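Local coordinates for protein glycerophosphodiester phosphodiesterase (Thermotoga maritima, PDB 1O1Z) that belongs to the glycerophosphodiester phosphodiesterase family, whose members fold as TIM barrels, and carries a bound sodium ion in this crystal, at residues 14-20 against 41-47; 55-59 against 90-96; 102-108 against 126-132; 144-150 against 170-176. All coordinates share one frame; numbering follows the deposited sequence.

Contact 1: residues 14-20 against 41-47; sequences IVLGHRG and ANGVELD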
# COMPACT_ATOMS: atom_id res chain seq x y z
N ILE A 14 6.75 6.71 9.60
CA ILE A 14 5.33 6.49 9.38
C ILE A 14 5.08 4.98 9.43
O ILE A 14 5.75 4.24 8.71
CB ILE A 14 4.93 7.01 8.01
CG1 ILE A 14 5.01 8.54 7.98
CG2 ILE A 14 3.54 6.56 7.59
CD1 ILE A 14 4.92 9.12 6.57
N VAL A 15 4.14 4.55 10.25
CA VAL A 15 3.79 3.13 10.37
C VAL A 15 2.43 2.89 9.70
O VAL A 15 1.42 3.45 10.15
CB VAL A 15 3.75 2.65 11.82
CG1 VAL A 15 3.28 1.21 11.87
CG2 VAL A 15 5.13 2.82 12.48
N LEU A 16 2.41 2.05 8.67
CA LEU A 16 1.18 1.67 7.98
C LEU A 16 0.91 0.20 8.21
O LEU A 16 1.80 -0.62 8.04
CB LEU A 16 1.26 1.92 6.49
CG LEU A 16 1.55 3.35 6.01
CD1 LEU A 16 1.52 3.41 4.47
CD2 LEU A 16 0.58 4.35 6.62
N GLY A 17 -0.33 -0.12 8.55
CA GLY A 17 -0.76 -1.50 8.71
C GLY A 17 -1.01 -2.15 7.37
O GLY A 17 -1.89 -1.72 6.62
N HIS A 18 -0.24 -3.18 7.05
CA HIS A 18 -0.32 -3.93 5.81
C HIS A 18 -1.62 -4.73 5.75
O HIS A 18 -1.79 -5.69 6.51
CB HIS A 18 0.87 -4.88 5.72
CG HIS A 18 0.92 -5.68 4.48
ND1 HIS A 18 1.00 -7.06 4.49
CD2 HIS A 18 0.87 -5.31 3.18
CE1 HIS A 18 1.02 -7.50 3.24
NE2 HIS A 18 0.93 -6.47 2.42
N ARG A 19 -2.54 -4.30 4.89
CA ARG A 19 -3.90 -4.86 4.88
C ARG A 19 -4.58 -4.66 6.24
O ARG A 19 -5.39 -5.48 6.69
CB ARG A 19 -3.87 -6.32 4.44
CG ARG A 19 -3.01 -6.58 3.24
CD ARG A 19 -3.09 -8.00 2.71
NE ARG A 19 -2.03 -8.23 1.76
CZ ARG A 19 -1.60 -9.42 1.37
NH1 ARG A 19 -2.17 -10.53 1.80
NH2 ARG A 19 -0.57 -9.50 0.54
N GLY A 20 -4.28 -3.54 6.88
CA GLY A 20 -4.71 -3.28 8.25
C GLY A 20 -3.79 -3.95 9.26
O GLY A 20 -2.63 -4.21 8.97
N ALA A 41 -1.26 3.27 14.48
CA ALA A 41 -0.68 3.38 13.14
C ALA A 41 -0.97 4.77 12.57
O ALA A 41 -1.99 5.40 12.87
CB ALA A 41 -1.19 2.33 12.20
N ASN A 42 -0.08 5.24 11.70
CA ASN A 42 -0.33 6.48 10.97
C ASN A 42 -1.33 6.27 9.84
O ASN A 42 -1.83 7.24 9.28
CB ASN A 42 0.98 7.00 10.40
CG ASN A 42 1.96 7.35 11.47
OD1 ASN A 42 2.79 6.55 11.86
ND2 ASN A 42 1.78 8.53 12.06
N GLY A 43 -1.58 5.02 9.46
CA GLY A 43 -2.51 4.70 8.41
C GLY A 43 -2.47 3.23 8.06
O GLY A 43 -1.98 2.41 8.83
N VAL A 44 -2.98 2.90 6.88
CA VAL A 44 -3.08 1.53 6.43
C VAL A 44 -2.73 1.44 4.97
O VAL A 44 -2.82 2.44 4.26
CB VAL A 44 -4.50 0.97 6.65
CG1 VAL A 44 -4.89 0.92 8.14
CG2 VAL A 44 -5.56 1.75 5.86
N GLU A 45 -2.31 0.27 4.54
CA GLU A 45 -2.15 -0.08 3.13
C GLU A 45 -3.23 -1.08 2.79
O GLU A 45 -3.56 -1.97 3.60
CB GLU A 45 -0.75 -0.64 2.89
CG GLU A 45 -0.40 -1.02 1.47
CD GLU A 45 -0.92 -2.39 1.02
OE1 GLU A 45 -1.22 -3.26 1.87
OE2 GLU A 45 -1.03 -2.60 -0.22
N LEU A 46 -3.78 -0.97 1.59
CA LEU A 46 -4.81 -1.90 1.14
C LEU A 46 -4.74 -2.07 -0.36
O LEU A 46 -4.06 -1.31 -1.04
CB LEU A 46 -6.17 -1.43 1.61
CG LEU A 46 -6.65 -0.05 1.18
CD1 LEU A 46 -7.15 -0.04 -0.27
CD2 LEU A 46 -7.74 0.45 2.10
N ASP A 47 -5.46 -3.07 -0.88
CA ASP A 47 -5.40 -3.47 -2.26
C ASP A 47 -6.77 -3.34 -2.90
O ASP A 47 -7.74 -3.77 -2.30
CB ASP A 47 -5.03 -4.94 -2.32
CG ASP A 47 -3.79 -5.22 -1.52
OD1 ASP A 47 -3.83 -5.85 -0.43
OD2 ASP A 47 -2.71 -4.70 -1.90
O HOH W 1 -1.43 -5.70 0.48
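Val-15 is held by the side chain and the backbone of Asn-42. Its N-H runs almost straight (177°) into Asn-42 OD1, 2.9 Å from Val-15 N, while Val-15 O takes Asn-42 N at 2.8 Å in the plane of the carbonyl. The amide gets there because Asn-42 CG sits anti to its carbonyl carbon (chi1 -63°), and the CB beneath it rests against Ile-14 CG2. Further along, the backbones run parallel: Gly-17 N donates to Gly-43 O, and Glu-45 N reaches Gly-17 O at 2.9 Å from one face of that carbonyl while Gly-20 N, closing a type II turn, comes from the other. This is the first beta-alpha-beta unit of a TIM barrel, strand 14-18 crossing over through helix 30-38 to strand 43-50. Leu-16 CD2 lies 3.6 Å from Gly-43 CA, a close fit where the facing residue has no side chain. Toward the C-terminal ends of the strands the polar groups gather. Glu-45, bent at chi2, runs beside the His-18 ring, OE1 3.2 Å from His-18 CD2, with ring and carboxylate only 24° out of parallel. Water 1 accepts from Arg-19 NE at 2.9 Å, in the guanidinium plane, and lies within hydrogen-bonding range of Glu-45 OE1 and Asp-47 OD1. Asp-47 OD1 itself is 3.7 Å from Arg-19 NE, a long salt bridge well out of that plane, charges only, with no N-H directed at it. In the second shell, Asp-225 takes His-18 ND1, Glu-27 pairs with Arg-19 NH1, and Asn-28 ND2 bonds Asp-47 OD1.

Contact 2: residues 55-59 against 90-96; sequences KVVVS and ITTLKEV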
# COMPACT_ATOMS: atom_id res chain seq x y z
N LYS A 55 -17.48 -1.64 -9.26
CA LYS A 55 -17.23 -0.96 -8.01
C LYS A 55 -15.87 -1.35 -7.47
O LYS A 55 -15.38 -2.45 -7.74
CB LYS A 55 -18.32 -1.31 -6.99
CG LYS A 55 -19.77 -1.10 -7.49
CD LYS A 55 -20.03 0.28 -8.01
CE LYS A 55 -21.52 0.51 -8.24
NZ LYS A 55 -21.77 1.79 -8.97
N VAL A 56 -15.26 -0.44 -6.71
CA VAL A 56 -13.91 -0.64 -6.18
C VAL A 56 -14.01 -1.41 -4.89
O VAL A 56 -14.54 -0.90 -3.88
CB VAL A 56 -13.17 0.67 -5.97
CG1 VAL A 56 -11.75 0.37 -5.48
CG2 VAL A 56 -13.10 1.46 -7.25
N VAL A 57 -13.52 -2.65 -4.93
CA VAL A 57 -13.53 -3.59 -3.81
C VAL A 57 -12.11 -3.77 -3.27
O VAL A 57 -11.14 -3.66 -4.00
CB VAL A 57 -14.09 -4.96 -4.29
CG1 VAL A 57 -13.83 -6.10 -3.30
CG2 VAL A 57 -15.59 -4.79 -4.57
N VAL A 58 -12.01 -4.06 -1.98
CA VAL A 58 -10.71 -4.24 -1.32
C VAL A 58 -10.40 -5.75 -1.26
O VAL A 58 -11.04 -6.50 -0.52
CB VAL A 58 -10.69 -3.61 0.06
CG1 VAL A 58 -9.33 -3.81 0.74
CG2 VAL A 58 -11.03 -2.13 -0.01
N SER A 59 -9.45 -6.21 -2.07
CA SER A 59 -9.03 -7.60 -2.08
C SER A 59 -7.65 -7.69 -2.70
O SER A 59 -7.46 -7.25 -3.83
CB SER A 59 -10.00 -8.44 -2.92
OG SER A 59 -9.59 -9.82 -2.92
N ILE A 90 -15.92 -8.76 3.16
CA ILE A 90 -15.28 -7.98 2.11
C ILE A 90 -15.84 -6.58 2.14
O ILE A 90 -17.01 -6.39 2.40
CB ILE A 90 -15.44 -8.63 0.73
CG1 ILE A 90 -14.44 -8.02 -0.25
CG2 ILE A 90 -16.86 -8.51 0.23
CD1 ILE A 90 -14.37 -8.81 -1.57
N THR A 91 -14.98 -5.59 1.92
CA THR A 91 -15.38 -4.21 1.93
C THR A 91 -15.01 -3.47 0.65
O THR A 91 -14.34 -4.00 -0.21
CB THR A 91 -14.84 -3.52 3.20
OG1 THR A 91 -15.44 -2.23 3.39
CG2 THR A 91 -13.37 -3.27 3.16
N THR A 92 -15.55 -2.28 0.53
CA THR A 92 -15.31 -1.43 -0.64
C THR A 92 -14.44 -0.27 -0.22
O THR A 92 -14.36 0.09 0.96
CB THR A 92 -16.60 -0.89 -1.19
OG1 THR A 92 -17.26 -0.08 -0.21
CG2 THR A 92 -17.59 -2.04 -1.52
N LEU A 93 -13.78 0.35 -1.19
CA LEU A 93 -12.97 1.52 -0.88
C LEU A 93 -13.82 2.64 -0.27
O LEU A 93 -13.41 3.29 0.68
CB LEU A 93 -12.22 1.97 -2.13
CG LEU A 93 -11.29 3.14 -1.93
CD1 LEU A 93 -10.17 2.75 -0.91
CD2 LEU A 93 -10.69 3.57 -3.26
N LYS A 94 -15.02 2.84 -0.82
CA LYS A 94 -15.97 3.79 -0.25
C LYS A 94 -16.19 3.59 1.26
O LYS A 94 -16.17 4.55 2.06
CB LYS A 94 -17.30 3.70 -0.99
CG LYS A 94 -18.46 4.51 -0.37
CD LYS A 94 -19.71 4.41 -1.23
CE LYS A 94 -20.89 5.17 -0.61
NZ LYS A 94 -21.35 4.52 0.66
N GLU A 95 -16.41 2.34 1.66
CA GLU A 95 -16.63 2.01 3.07
C GLU A 95 -15.39 2.25 3.94
O GLU A 95 -15.50 2.69 5.09
CB GLU A 95 -17.12 0.56 3.19
CG GLU A 95 -18.51 0.38 2.65
CD GLU A 95 -18.99 -1.05 2.65
OE1 GLU A 95 -18.32 -1.92 2.06
OE2 GLU A 95 -20.06 -1.29 3.23
N VAL A 96 -14.20 1.99 3.40
CA VAL A 96 -12.98 2.28 4.15
C VAL A 96 -12.90 3.78 4.46
O VAL A 96 -12.60 4.17 5.58
CB VAL A 96 -11.72 1.80 3.42
CG1 VAL A 96 -10.49 2.18 4.19
CG2 VAL A 96 -11.78 0.28 3.23
O HOH W 2 -15.71 1.64 -3.45
O HOH W 3 -12.24 -6.37 1.95
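Val-56 O is gripped twice: Leu-93 N donates to it at 3.1 Å from above the carbonyl plane, and water 2 gives it a proton from 2.8 Å away. The same water accepts from Lys-94 N, so one strand carbonyl ties down two N-H groups in the first turn of helix 93-99. Two residues on, Val-58 N bonds Thr-91 O at 2.9 Å and fairly straight (167°), and water 3 spans the gap from Val-58 O to Thr-91 N. Between these bonds Val-57 and Thr-92 stand opposite each other in a single beta bridge. Apolar groups fill in around them. Val-56 CG1, anti to the backbone N (chi1 -178°), lies alongside Leu-93 and meets its CB at 3.7 Å. Val-57 CG1 presses on Ile-90 CD1 at 3.3 Å, tighter than usual van der Waals contact, the two side chains crossing near a right angle. Val-58 CG2 faces Val-96 CG2, and Phe-33 of helix 30-38 touches both valines. Thr-92 is the N-cap: its OG1 accepts from Glu-95 N at 3.2 Å, and Thr-92 N returns a bond to the anti lone pair of Glu-95 OE1, which also has a salt bridge to Lys-83. That reciprocal pair is a capping box, starting a barrel helix just where the chain comes back from the excursion after strand 43-50, consistent with the insertion that this family carries in its TIM barrel.

Contact 3: residues 102-108 against 126-132; sequences DDKIINI and RKNLIFS. With NA (sodium ion), chain B.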
# COMPACT_ATOMS: atom_id res chain seq x y z
N ASP A 102 -9.69 10.99 7.74
CA ASP A 102 -8.80 11.55 6.74
C ASP A 102 -7.55 12.21 7.28
O ASP A 102 -6.72 12.69 6.50
CB ASP A 102 -9.56 12.50 5.80
CG ASP A 102 -10.03 13.76 6.47
OD1 ASP A 102 -9.88 13.99 7.71
OD2 ASP A 102 -10.63 14.60 5.79
N ASP A 103 -7.37 12.22 8.60
CA ASP A 103 -6.07 12.53 9.17
C ASP A 103 -5.10 11.36 9.11
O ASP A 103 -3.90 11.52 9.36
CB ASP A 103 -6.21 12.92 10.64
CG ASP A 103 -6.94 14.22 10.82
OD1 ASP A 103 -7.96 14.23 11.54
OD2 ASP A 103 -6.58 15.28 10.27
N LYS A 104 -5.62 10.19 8.78
CA LYS A 104 -4.79 8.99 8.65
C LYS A 104 -4.53 8.72 7.18
O LYS A 104 -5.34 9.03 6.31
CB LYS A 104 -5.49 7.79 9.27
CG LYS A 104 -5.95 7.97 10.70
CD LYS A 104 -4.82 8.18 11.65
CE LYS A 104 -5.33 8.65 13.03
NZ LYS A 104 -4.23 8.66 13.99
N ILE A 105 -3.38 8.11 6.90
CA ILE A 105 -2.96 7.83 5.53
C ILE A 105 -3.60 6.55 5.05
O ILE A 105 -3.62 5.54 5.78
CB ILE A 105 -1.42 7.71 5.49
CG1 ILE A 105 -0.79 9.05 5.90
CG2 ILE A 105 -0.91 7.17 4.17
CD1 ILE A 105 0.69 8.95 6.21
N ILE A 106 -4.06 6.55 3.81
CA ILE A 106 -4.43 5.31 3.16
C ILE A 106 -3.58 5.14 1.90
O ILE A 106 -3.64 5.97 0.98
CB ILE A 106 -5.91 5.24 2.80
CG1 ILE A 106 -6.80 5.40 4.04
CG2 ILE A 106 -6.24 3.92 2.16
CD1 ILE A 106 -8.28 5.53 3.71
N ASN A 107 -2.77 4.11 1.89
CA ASN A 107 -1.96 3.73 0.74
C ASN A 107 -2.76 2.71 -0.03
O ASN A 107 -2.95 1.60 0.42
CB ASN A 107 -0.61 3.17 1.21
CG ASN A 107 0.19 2.57 0.13
OD1 ASN A 107 1.02 1.69 0.42
ND2 ASN A 107 0.01 3.01 -1.12
N ILE A 108 -3.28 3.14 -1.18
CA ILE A 108 -4.09 2.29 -2.04
C ILE A 108 -3.22 1.67 -3.11
O ILE A 108 -2.74 2.37 -3.98
CB ILE A 108 -5.20 3.15 -2.70
CG1 ILE A 108 -6.09 3.83 -1.67
CG2 ILE A 108 -6.05 2.33 -3.66
CD1 ILE A 108 -6.97 4.92 -2.22
N ARG A 126 -11.11 13.08 -1.04
CA ARG A 126 -10.42 12.60 0.14
C ARG A 126 -8.94 12.96 0.11
O ARG A 126 -8.29 12.70 -0.89
CB ARG A 126 -10.59 11.09 0.10
CG ARG A 126 -9.82 10.34 1.08
CD ARG A 126 -10.44 10.36 2.38
NE ARG A 126 -9.66 9.56 3.30
CZ ARG A 126 -10.15 9.03 4.39
NH1 ARG A 126 -11.47 9.16 4.69
NH2 ARG A 126 -9.33 8.36 5.18
N LYS A 127 -8.40 13.52 1.20
CA LYS A 127 -6.96 13.76 1.32
C LYS A 127 -6.19 12.59 1.99
O LYS A 127 -6.77 11.56 2.38
CB LYS A 127 -6.67 15.07 2.06
CG LYS A 127 -6.96 15.03 3.55
CD LYS A 127 -6.68 16.30 4.29
CE LYS A 127 -7.12 16.18 5.76
NZ LYS A 127 -7.15 17.45 6.48
N ASN A 128 -4.88 12.73 2.05
CA ASN A 128 -3.97 11.76 2.68
C ASN A 128 -4.02 10.37 2.05
O ASN A 128 -3.99 9.36 2.74
CB ASN A 128 -4.16 11.72 4.20
CG ASN A 128 -3.44 12.87 4.88
OD1 ASN A 128 -2.27 13.16 4.55
ND2 ASN A 128 -4.08 13.48 5.85
N LEU A 129 -4.02 10.33 0.73
CA LEU A 129 -3.92 9.11 -0.03
C LEU A 129 -2.58 9.01 -0.72
O LEU A 129 -2.02 10.04 -1.18
CB LEU A 129 -5.01 9.06 -1.09
CG LEU A 129 -6.41 9.15 -0.56
CD1 LEU A 129 -7.39 9.14 -1.69
CD2 LEU A 129 -6.73 8.04 0.45
N ILE A 130 -2.05 7.80 -0.78
CA ILE A 130 -0.90 7.46 -1.60
C ILE A 130 -1.30 6.31 -2.50
O ILE A 130 -1.73 5.27 -2.00
CB ILE A 130 0.32 7.02 -0.76
CG1 ILE A 130 0.75 8.10 0.21
CG2 ILE A 130 1.48 6.66 -1.68
CD1 ILE A 130 1.69 7.57 1.33
N PHE A 131 -1.21 6.49 -3.82
CA PHE A 131 -1.52 5.43 -4.79
C PHE A 131 -0.24 4.72 -5.14
O PHE A 131 0.74 5.37 -5.49
CB PHE A 131 -2.15 6.01 -6.06
CG PHE A 131 -3.38 6.82 -5.76
CD1 PHE A 131 -4.59 6.18 -5.47
CD2 PHE A 131 -3.32 8.21 -5.68
CE1 PHE A 131 -5.73 6.95 -5.16
CE2 PHE A 131 -4.46 8.94 -5.36
CZ PHE A 131 -5.67 8.28 -5.11
N SER A 132 -0.23 3.40 -5.09
CA SER A 132 0.95 2.67 -5.47
C SER A 132 0.57 1.52 -6.39
O SER A 132 -0.59 1.12 -6.50
CB SER A 132 1.71 2.16 -4.25
OG SER A 132 0.89 1.33 -3.44
NA NA B . -7.94 13.11 -3.04
O HOH W 4 -10.49 14.30 3.22
O HOH W 5 -6.89 9.19 4.04
O HOH W 6 2.33 0.15 -1.37
O HOH W 7 -6.91 11.84 -4.78
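The Arg-126 guanidinium lies flat against Asp-102, whose CA sits 3.6 Å above one face, offset toward the rim. Water 5 is at its edge and in plane; it accepts from Arg-126 NH2 and lies close to Lys-104 O and Lys-127 O. A bend at chi2 (80°) brings the group round, and NH2 also bonds Val-100 O. The second flat group, the Phe-131 ring, has water 7 at its edge, and Ile-108 CD1 approaches obliquely, 3.8 Å from Phe-131 CE1. All this belongs to a beta-alpha-beta unit of the TIM barrel: strands 105-110 and 129-133 are parallel neighbours, joined through helix 116-123. Three bridged pairs set the register, Ile-106 with Leu-129, Asn-107 with Ile-130 and Ile-108 with Phe-131. On the side of Ile-106, Leu-129 CD2 packs on Ile-106 CB at 3.7 Å; Phe-97 of helix 93-99 covers both residues, and Val-96 touches Ile-106. Before the strands begin, Asn-128 ND2 makes a straight bond (179°) to Asp-102 O at 2.8 Å, in both the amide and the carbonyl plane, which fixes the rotation of that amide. Arg-126 O binds the sodium ion at 2.2 Å, with water 7 and Ser-123 O as further ligands. Asn-107, on the inner side with His-176, uses both N-H groups of ND2, to Ser-132 OG and to Ile-130 O, 3.0 Å from each, while OD1 takes a proton from water 6. Ile-130 O thereby holds two donors, Asn-107 ND2 from above the carbonyl plane and Ile-108 N nearly in line with the C=O bond.

Contact 4: residues 144-150 against 170-176; sequences KGTKYGY and ERPYSLH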
# COMPACT_ATOMS: atom_id res chain seq x y z
N LYS A 144 -0.65 11.45 -12.45
CA LYS A 144 -0.05 12.76 -12.27
C LYS A 144 -0.99 13.67 -11.51
O LYS A 144 -2.20 13.61 -11.69
CB LYS A 144 0.35 13.39 -13.59
CG LYS A 144 1.45 12.68 -14.38
CD LYS A 144 2.69 12.53 -13.53
CE LYS A 144 3.92 12.15 -14.29
NZ LYS A 144 5.03 12.12 -13.30
N GLY A 145 -0.41 14.50 -10.66
CA GLY A 145 -1.22 15.36 -9.80
C GLY A 145 -1.80 14.71 -8.55
O GLY A 145 -2.62 15.31 -7.85
N THR A 146 -1.37 13.49 -8.26
CA THR A 146 -1.65 12.79 -7.01
C THR A 146 -0.32 12.35 -6.43
O THR A 146 0.71 12.35 -7.13
CB THR A 146 -2.52 11.53 -7.22
OG1 THR A 146 -1.75 10.46 -7.80
CG2 THR A 146 -3.72 11.77 -8.12
N LYS A 147 -0.33 11.93 -5.16
CA LYS A 147 0.83 11.29 -4.53
C LYS A 147 0.86 9.84 -4.94
O LYS A 147 -0.07 9.09 -4.63
CB LYS A 147 0.75 11.33 -3.01
CG LYS A 147 0.71 12.68 -2.44
CD LYS A 147 1.22 12.75 -1.00
CE LYS A 147 0.57 11.84 -0.06
NZ LYS A 147 -0.78 12.25 0.34
N TYR A 148 1.90 9.43 -5.63
CA TYR A 148 2.06 8.05 -5.94
C TYR A 148 3.42 7.56 -5.64
O TYR A 148 4.39 8.33 -5.56
CB TYR A 148 1.66 7.72 -7.36
CG TYR A 148 2.46 8.31 -8.49
CD1 TYR A 148 3.67 7.75 -8.90
CD2 TYR A 148 1.92 9.33 -9.26
CE1 TYR A 148 4.36 8.25 -10.01
CE2 TYR A 148 2.58 9.80 -10.39
CZ TYR A 148 3.80 9.26 -10.76
OH TYR A 148 4.42 9.75 -11.88
N GLY A 149 3.45 6.24 -5.44
CA GLY A 149 4.63 5.55 -5.07
C GLY A 149 4.84 4.34 -5.95
O GLY A 149 3.94 3.52 -6.19
N TYR A 150 6.05 4.21 -6.44
CA TYR A 150 6.42 3.05 -7.22
C TYR A 150 6.66 1.87 -6.29
O TYR A 150 7.49 1.97 -5.40
CB TYR A 150 7.72 3.31 -7.96
CG TYR A 150 7.71 4.35 -9.06
CD1 TYR A 150 6.56 4.65 -9.79
CD2 TYR A 150 8.90 4.97 -9.42
CE1 TYR A 150 6.62 5.55 -10.87
CE2 TYR A 150 8.95 5.85 -10.46
CZ TYR A 150 7.82 6.16 -11.16
OH TYR A 150 7.89 7.07 -12.21
N GLU A 170 10.09 11.69 -13.51
CA GLU A 170 8.67 11.60 -13.14
C GLU A 170 8.34 12.09 -11.75
O GLU A 170 7.19 12.43 -11.48
CB GLU A 170 8.18 10.17 -13.28
CG GLU A 170 8.26 9.62 -14.69
CD GLU A 170 7.37 10.28 -15.73
OE1 GLU A 170 6.51 11.12 -15.37
OE2 GLU A 170 7.60 10.00 -16.93
N ARG A 171 9.34 12.14 -10.87
CA ARG A 171 9.17 12.63 -9.51
C ARG A 171 7.99 12.00 -8.79
O ARG A 171 7.04 12.69 -8.37
CB ARG A 171 9.05 14.16 -9.53
CG ARG A 171 10.07 14.88 -10.43
CD ARG A 171 9.58 15.17 -11.87
NE ARG A 171 8.34 15.94 -11.87
CZ ARG A 171 7.42 15.95 -12.83
NH1 ARG A 171 6.35 16.72 -12.67
NH2 ARG A 171 7.55 15.21 -13.93
N PRO A 172 8.05 10.69 -8.57
CA PRO A 172 7.07 10.06 -7.68
C PRO A 172 7.20 10.67 -6.29
O PRO A 172 8.28 11.07 -5.85
CB PRO A 172 7.48 8.59 -7.66
CG PRO A 172 8.95 8.63 -7.92
CD PRO A 172 9.11 9.74 -8.96
N TYR A 173 6.09 10.71 -5.55
CA TYR A 173 6.13 11.11 -4.17
C TYR A 173 6.98 10.16 -3.34
O TYR A 173 7.71 10.58 -2.46
CB TYR A 173 4.69 11.14 -3.60
CG TYR A 173 4.60 11.30 -2.13
CD1 TYR A 173 4.86 12.52 -1.52
CD2 TYR A 173 4.25 10.21 -1.33
CE1 TYR A 173 4.77 12.66 -0.15
CE2 TYR A 173 4.14 10.35 0.04
CZ TYR A 173 4.43 11.56 0.63
OH TYR A 173 4.32 11.70 2.01
N SER A 174 6.82 8.86 -3.58
CA SER A 174 7.43 7.84 -2.73
C SER A 174 7.93 6.66 -3.56
O SER A 174 7.55 6.45 -4.72
CB SER A 174 6.43 7.37 -1.69
OG SER A 174 5.22 6.93 -2.29
N LEU A 175 8.83 5.91 -2.93
CA LEU A 175 9.31 4.64 -3.46
C LEU A 175 9.07 3.60 -2.38
O LEU A 175 9.41 3.83 -1.23
CB LEU A 175 10.79 4.71 -3.77
CG LEU A 175 11.16 5.74 -4.83
CD1 LEU A 175 12.68 5.88 -4.94
CD2 LEU A 175 10.58 5.39 -6.19
N HIS A 176 8.46 2.49 -2.77
CA HIS A 176 8.05 1.44 -1.84
C HIS A 176 8.90 0.24 -2.17
O HIS A 176 8.66 -0.46 -3.15
CB HIS A 176 6.56 1.14 -2.02
CG HIS A 176 5.67 2.31 -1.73
ND1 HIS A 176 4.37 2.16 -1.29
CD2 HIS A 176 5.88 3.65 -1.82
CE1 HIS A 176 3.82 3.35 -1.12
NE2 HIS A 176 4.71 4.28 -1.45
O HOH W 8 4.60 12.47 -9.90
O HOH W 9 3.49 11.58 -7.05
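Lys-144 NZ forms a salt bridge with Glu-170 OE1 at 2.7 Å, Glu-170 OE1 offering its anti lone pair, turned away from the other oxygen; NZ also donates to Tyr-148 OH at 2.8 Å. The Tyr-150 hydroxyl, hydrogen-bonded to Asp-140, meets Glu-170 CB. Farther in, strands 148-151 and 174-178 run parallel: Ser-174 N bonds Tyr-148 O, Tyr-150 N bonds Ser-174 O, and His-176 N reaches Tyr-150 O at 2.9 Å. Water 9 links Thr-146 O with the N-H groups of Tyr-148 and Tyr-173. Pro-172 touches two rings, its CB over the centre of the Tyr-150 face, 4.2 Å from the centroid, and 3.9 Å from Tyr-148 CE1. Leu-175 CD2 lies beside Tyr-150 CD2. Just before the strands begin, Lys-147 runs alongside Tyr-173 with CD over the centre of its ring, 3.6 Å from the centroid (CH-pi); bends at chi3 (-54°) and chi4 carry NZ on to Leu-129 O. Gly-149 presents only CA to Ser-174 OG, which is hydrogen-bonded to His-176 NE2, either being a possible donor. In this beta-alpha-beta unit of the TIM barrel, the charged pair clamps the end of helix 160-170 to the chain entering strand 148-151, with apolar packing of Pro-172 against the tyrosines behind it.

In the fold
Contacts 1, 3 and 4 are successive parallel strand pairs of one TIM barrel, and strand order follows chain order around the wall: 14-18, 43-50, 105-110, 129-133, 148-151, 174-178, then 200-204 and 221-224, which pairs back with 14-18 and closes it. Neighbouring pairs share backbone bonds, Val-44 with Asn-107 between contacts 1 and 3, and Phe-131 with Gly-149 between contacts 3 and 4, their centres about 10 and 12 Å apart. Contact 4 lies about 17 Å from contact 1, centre to centre. Contact 2 stands outside this wall, where strand 56-58 runs antiparallel to 43-50 and helix 93-99 packs on strands 43-50 and 105-110. The contacts follow one another along the chain, with one excursion between strands 43-50 and 105-110.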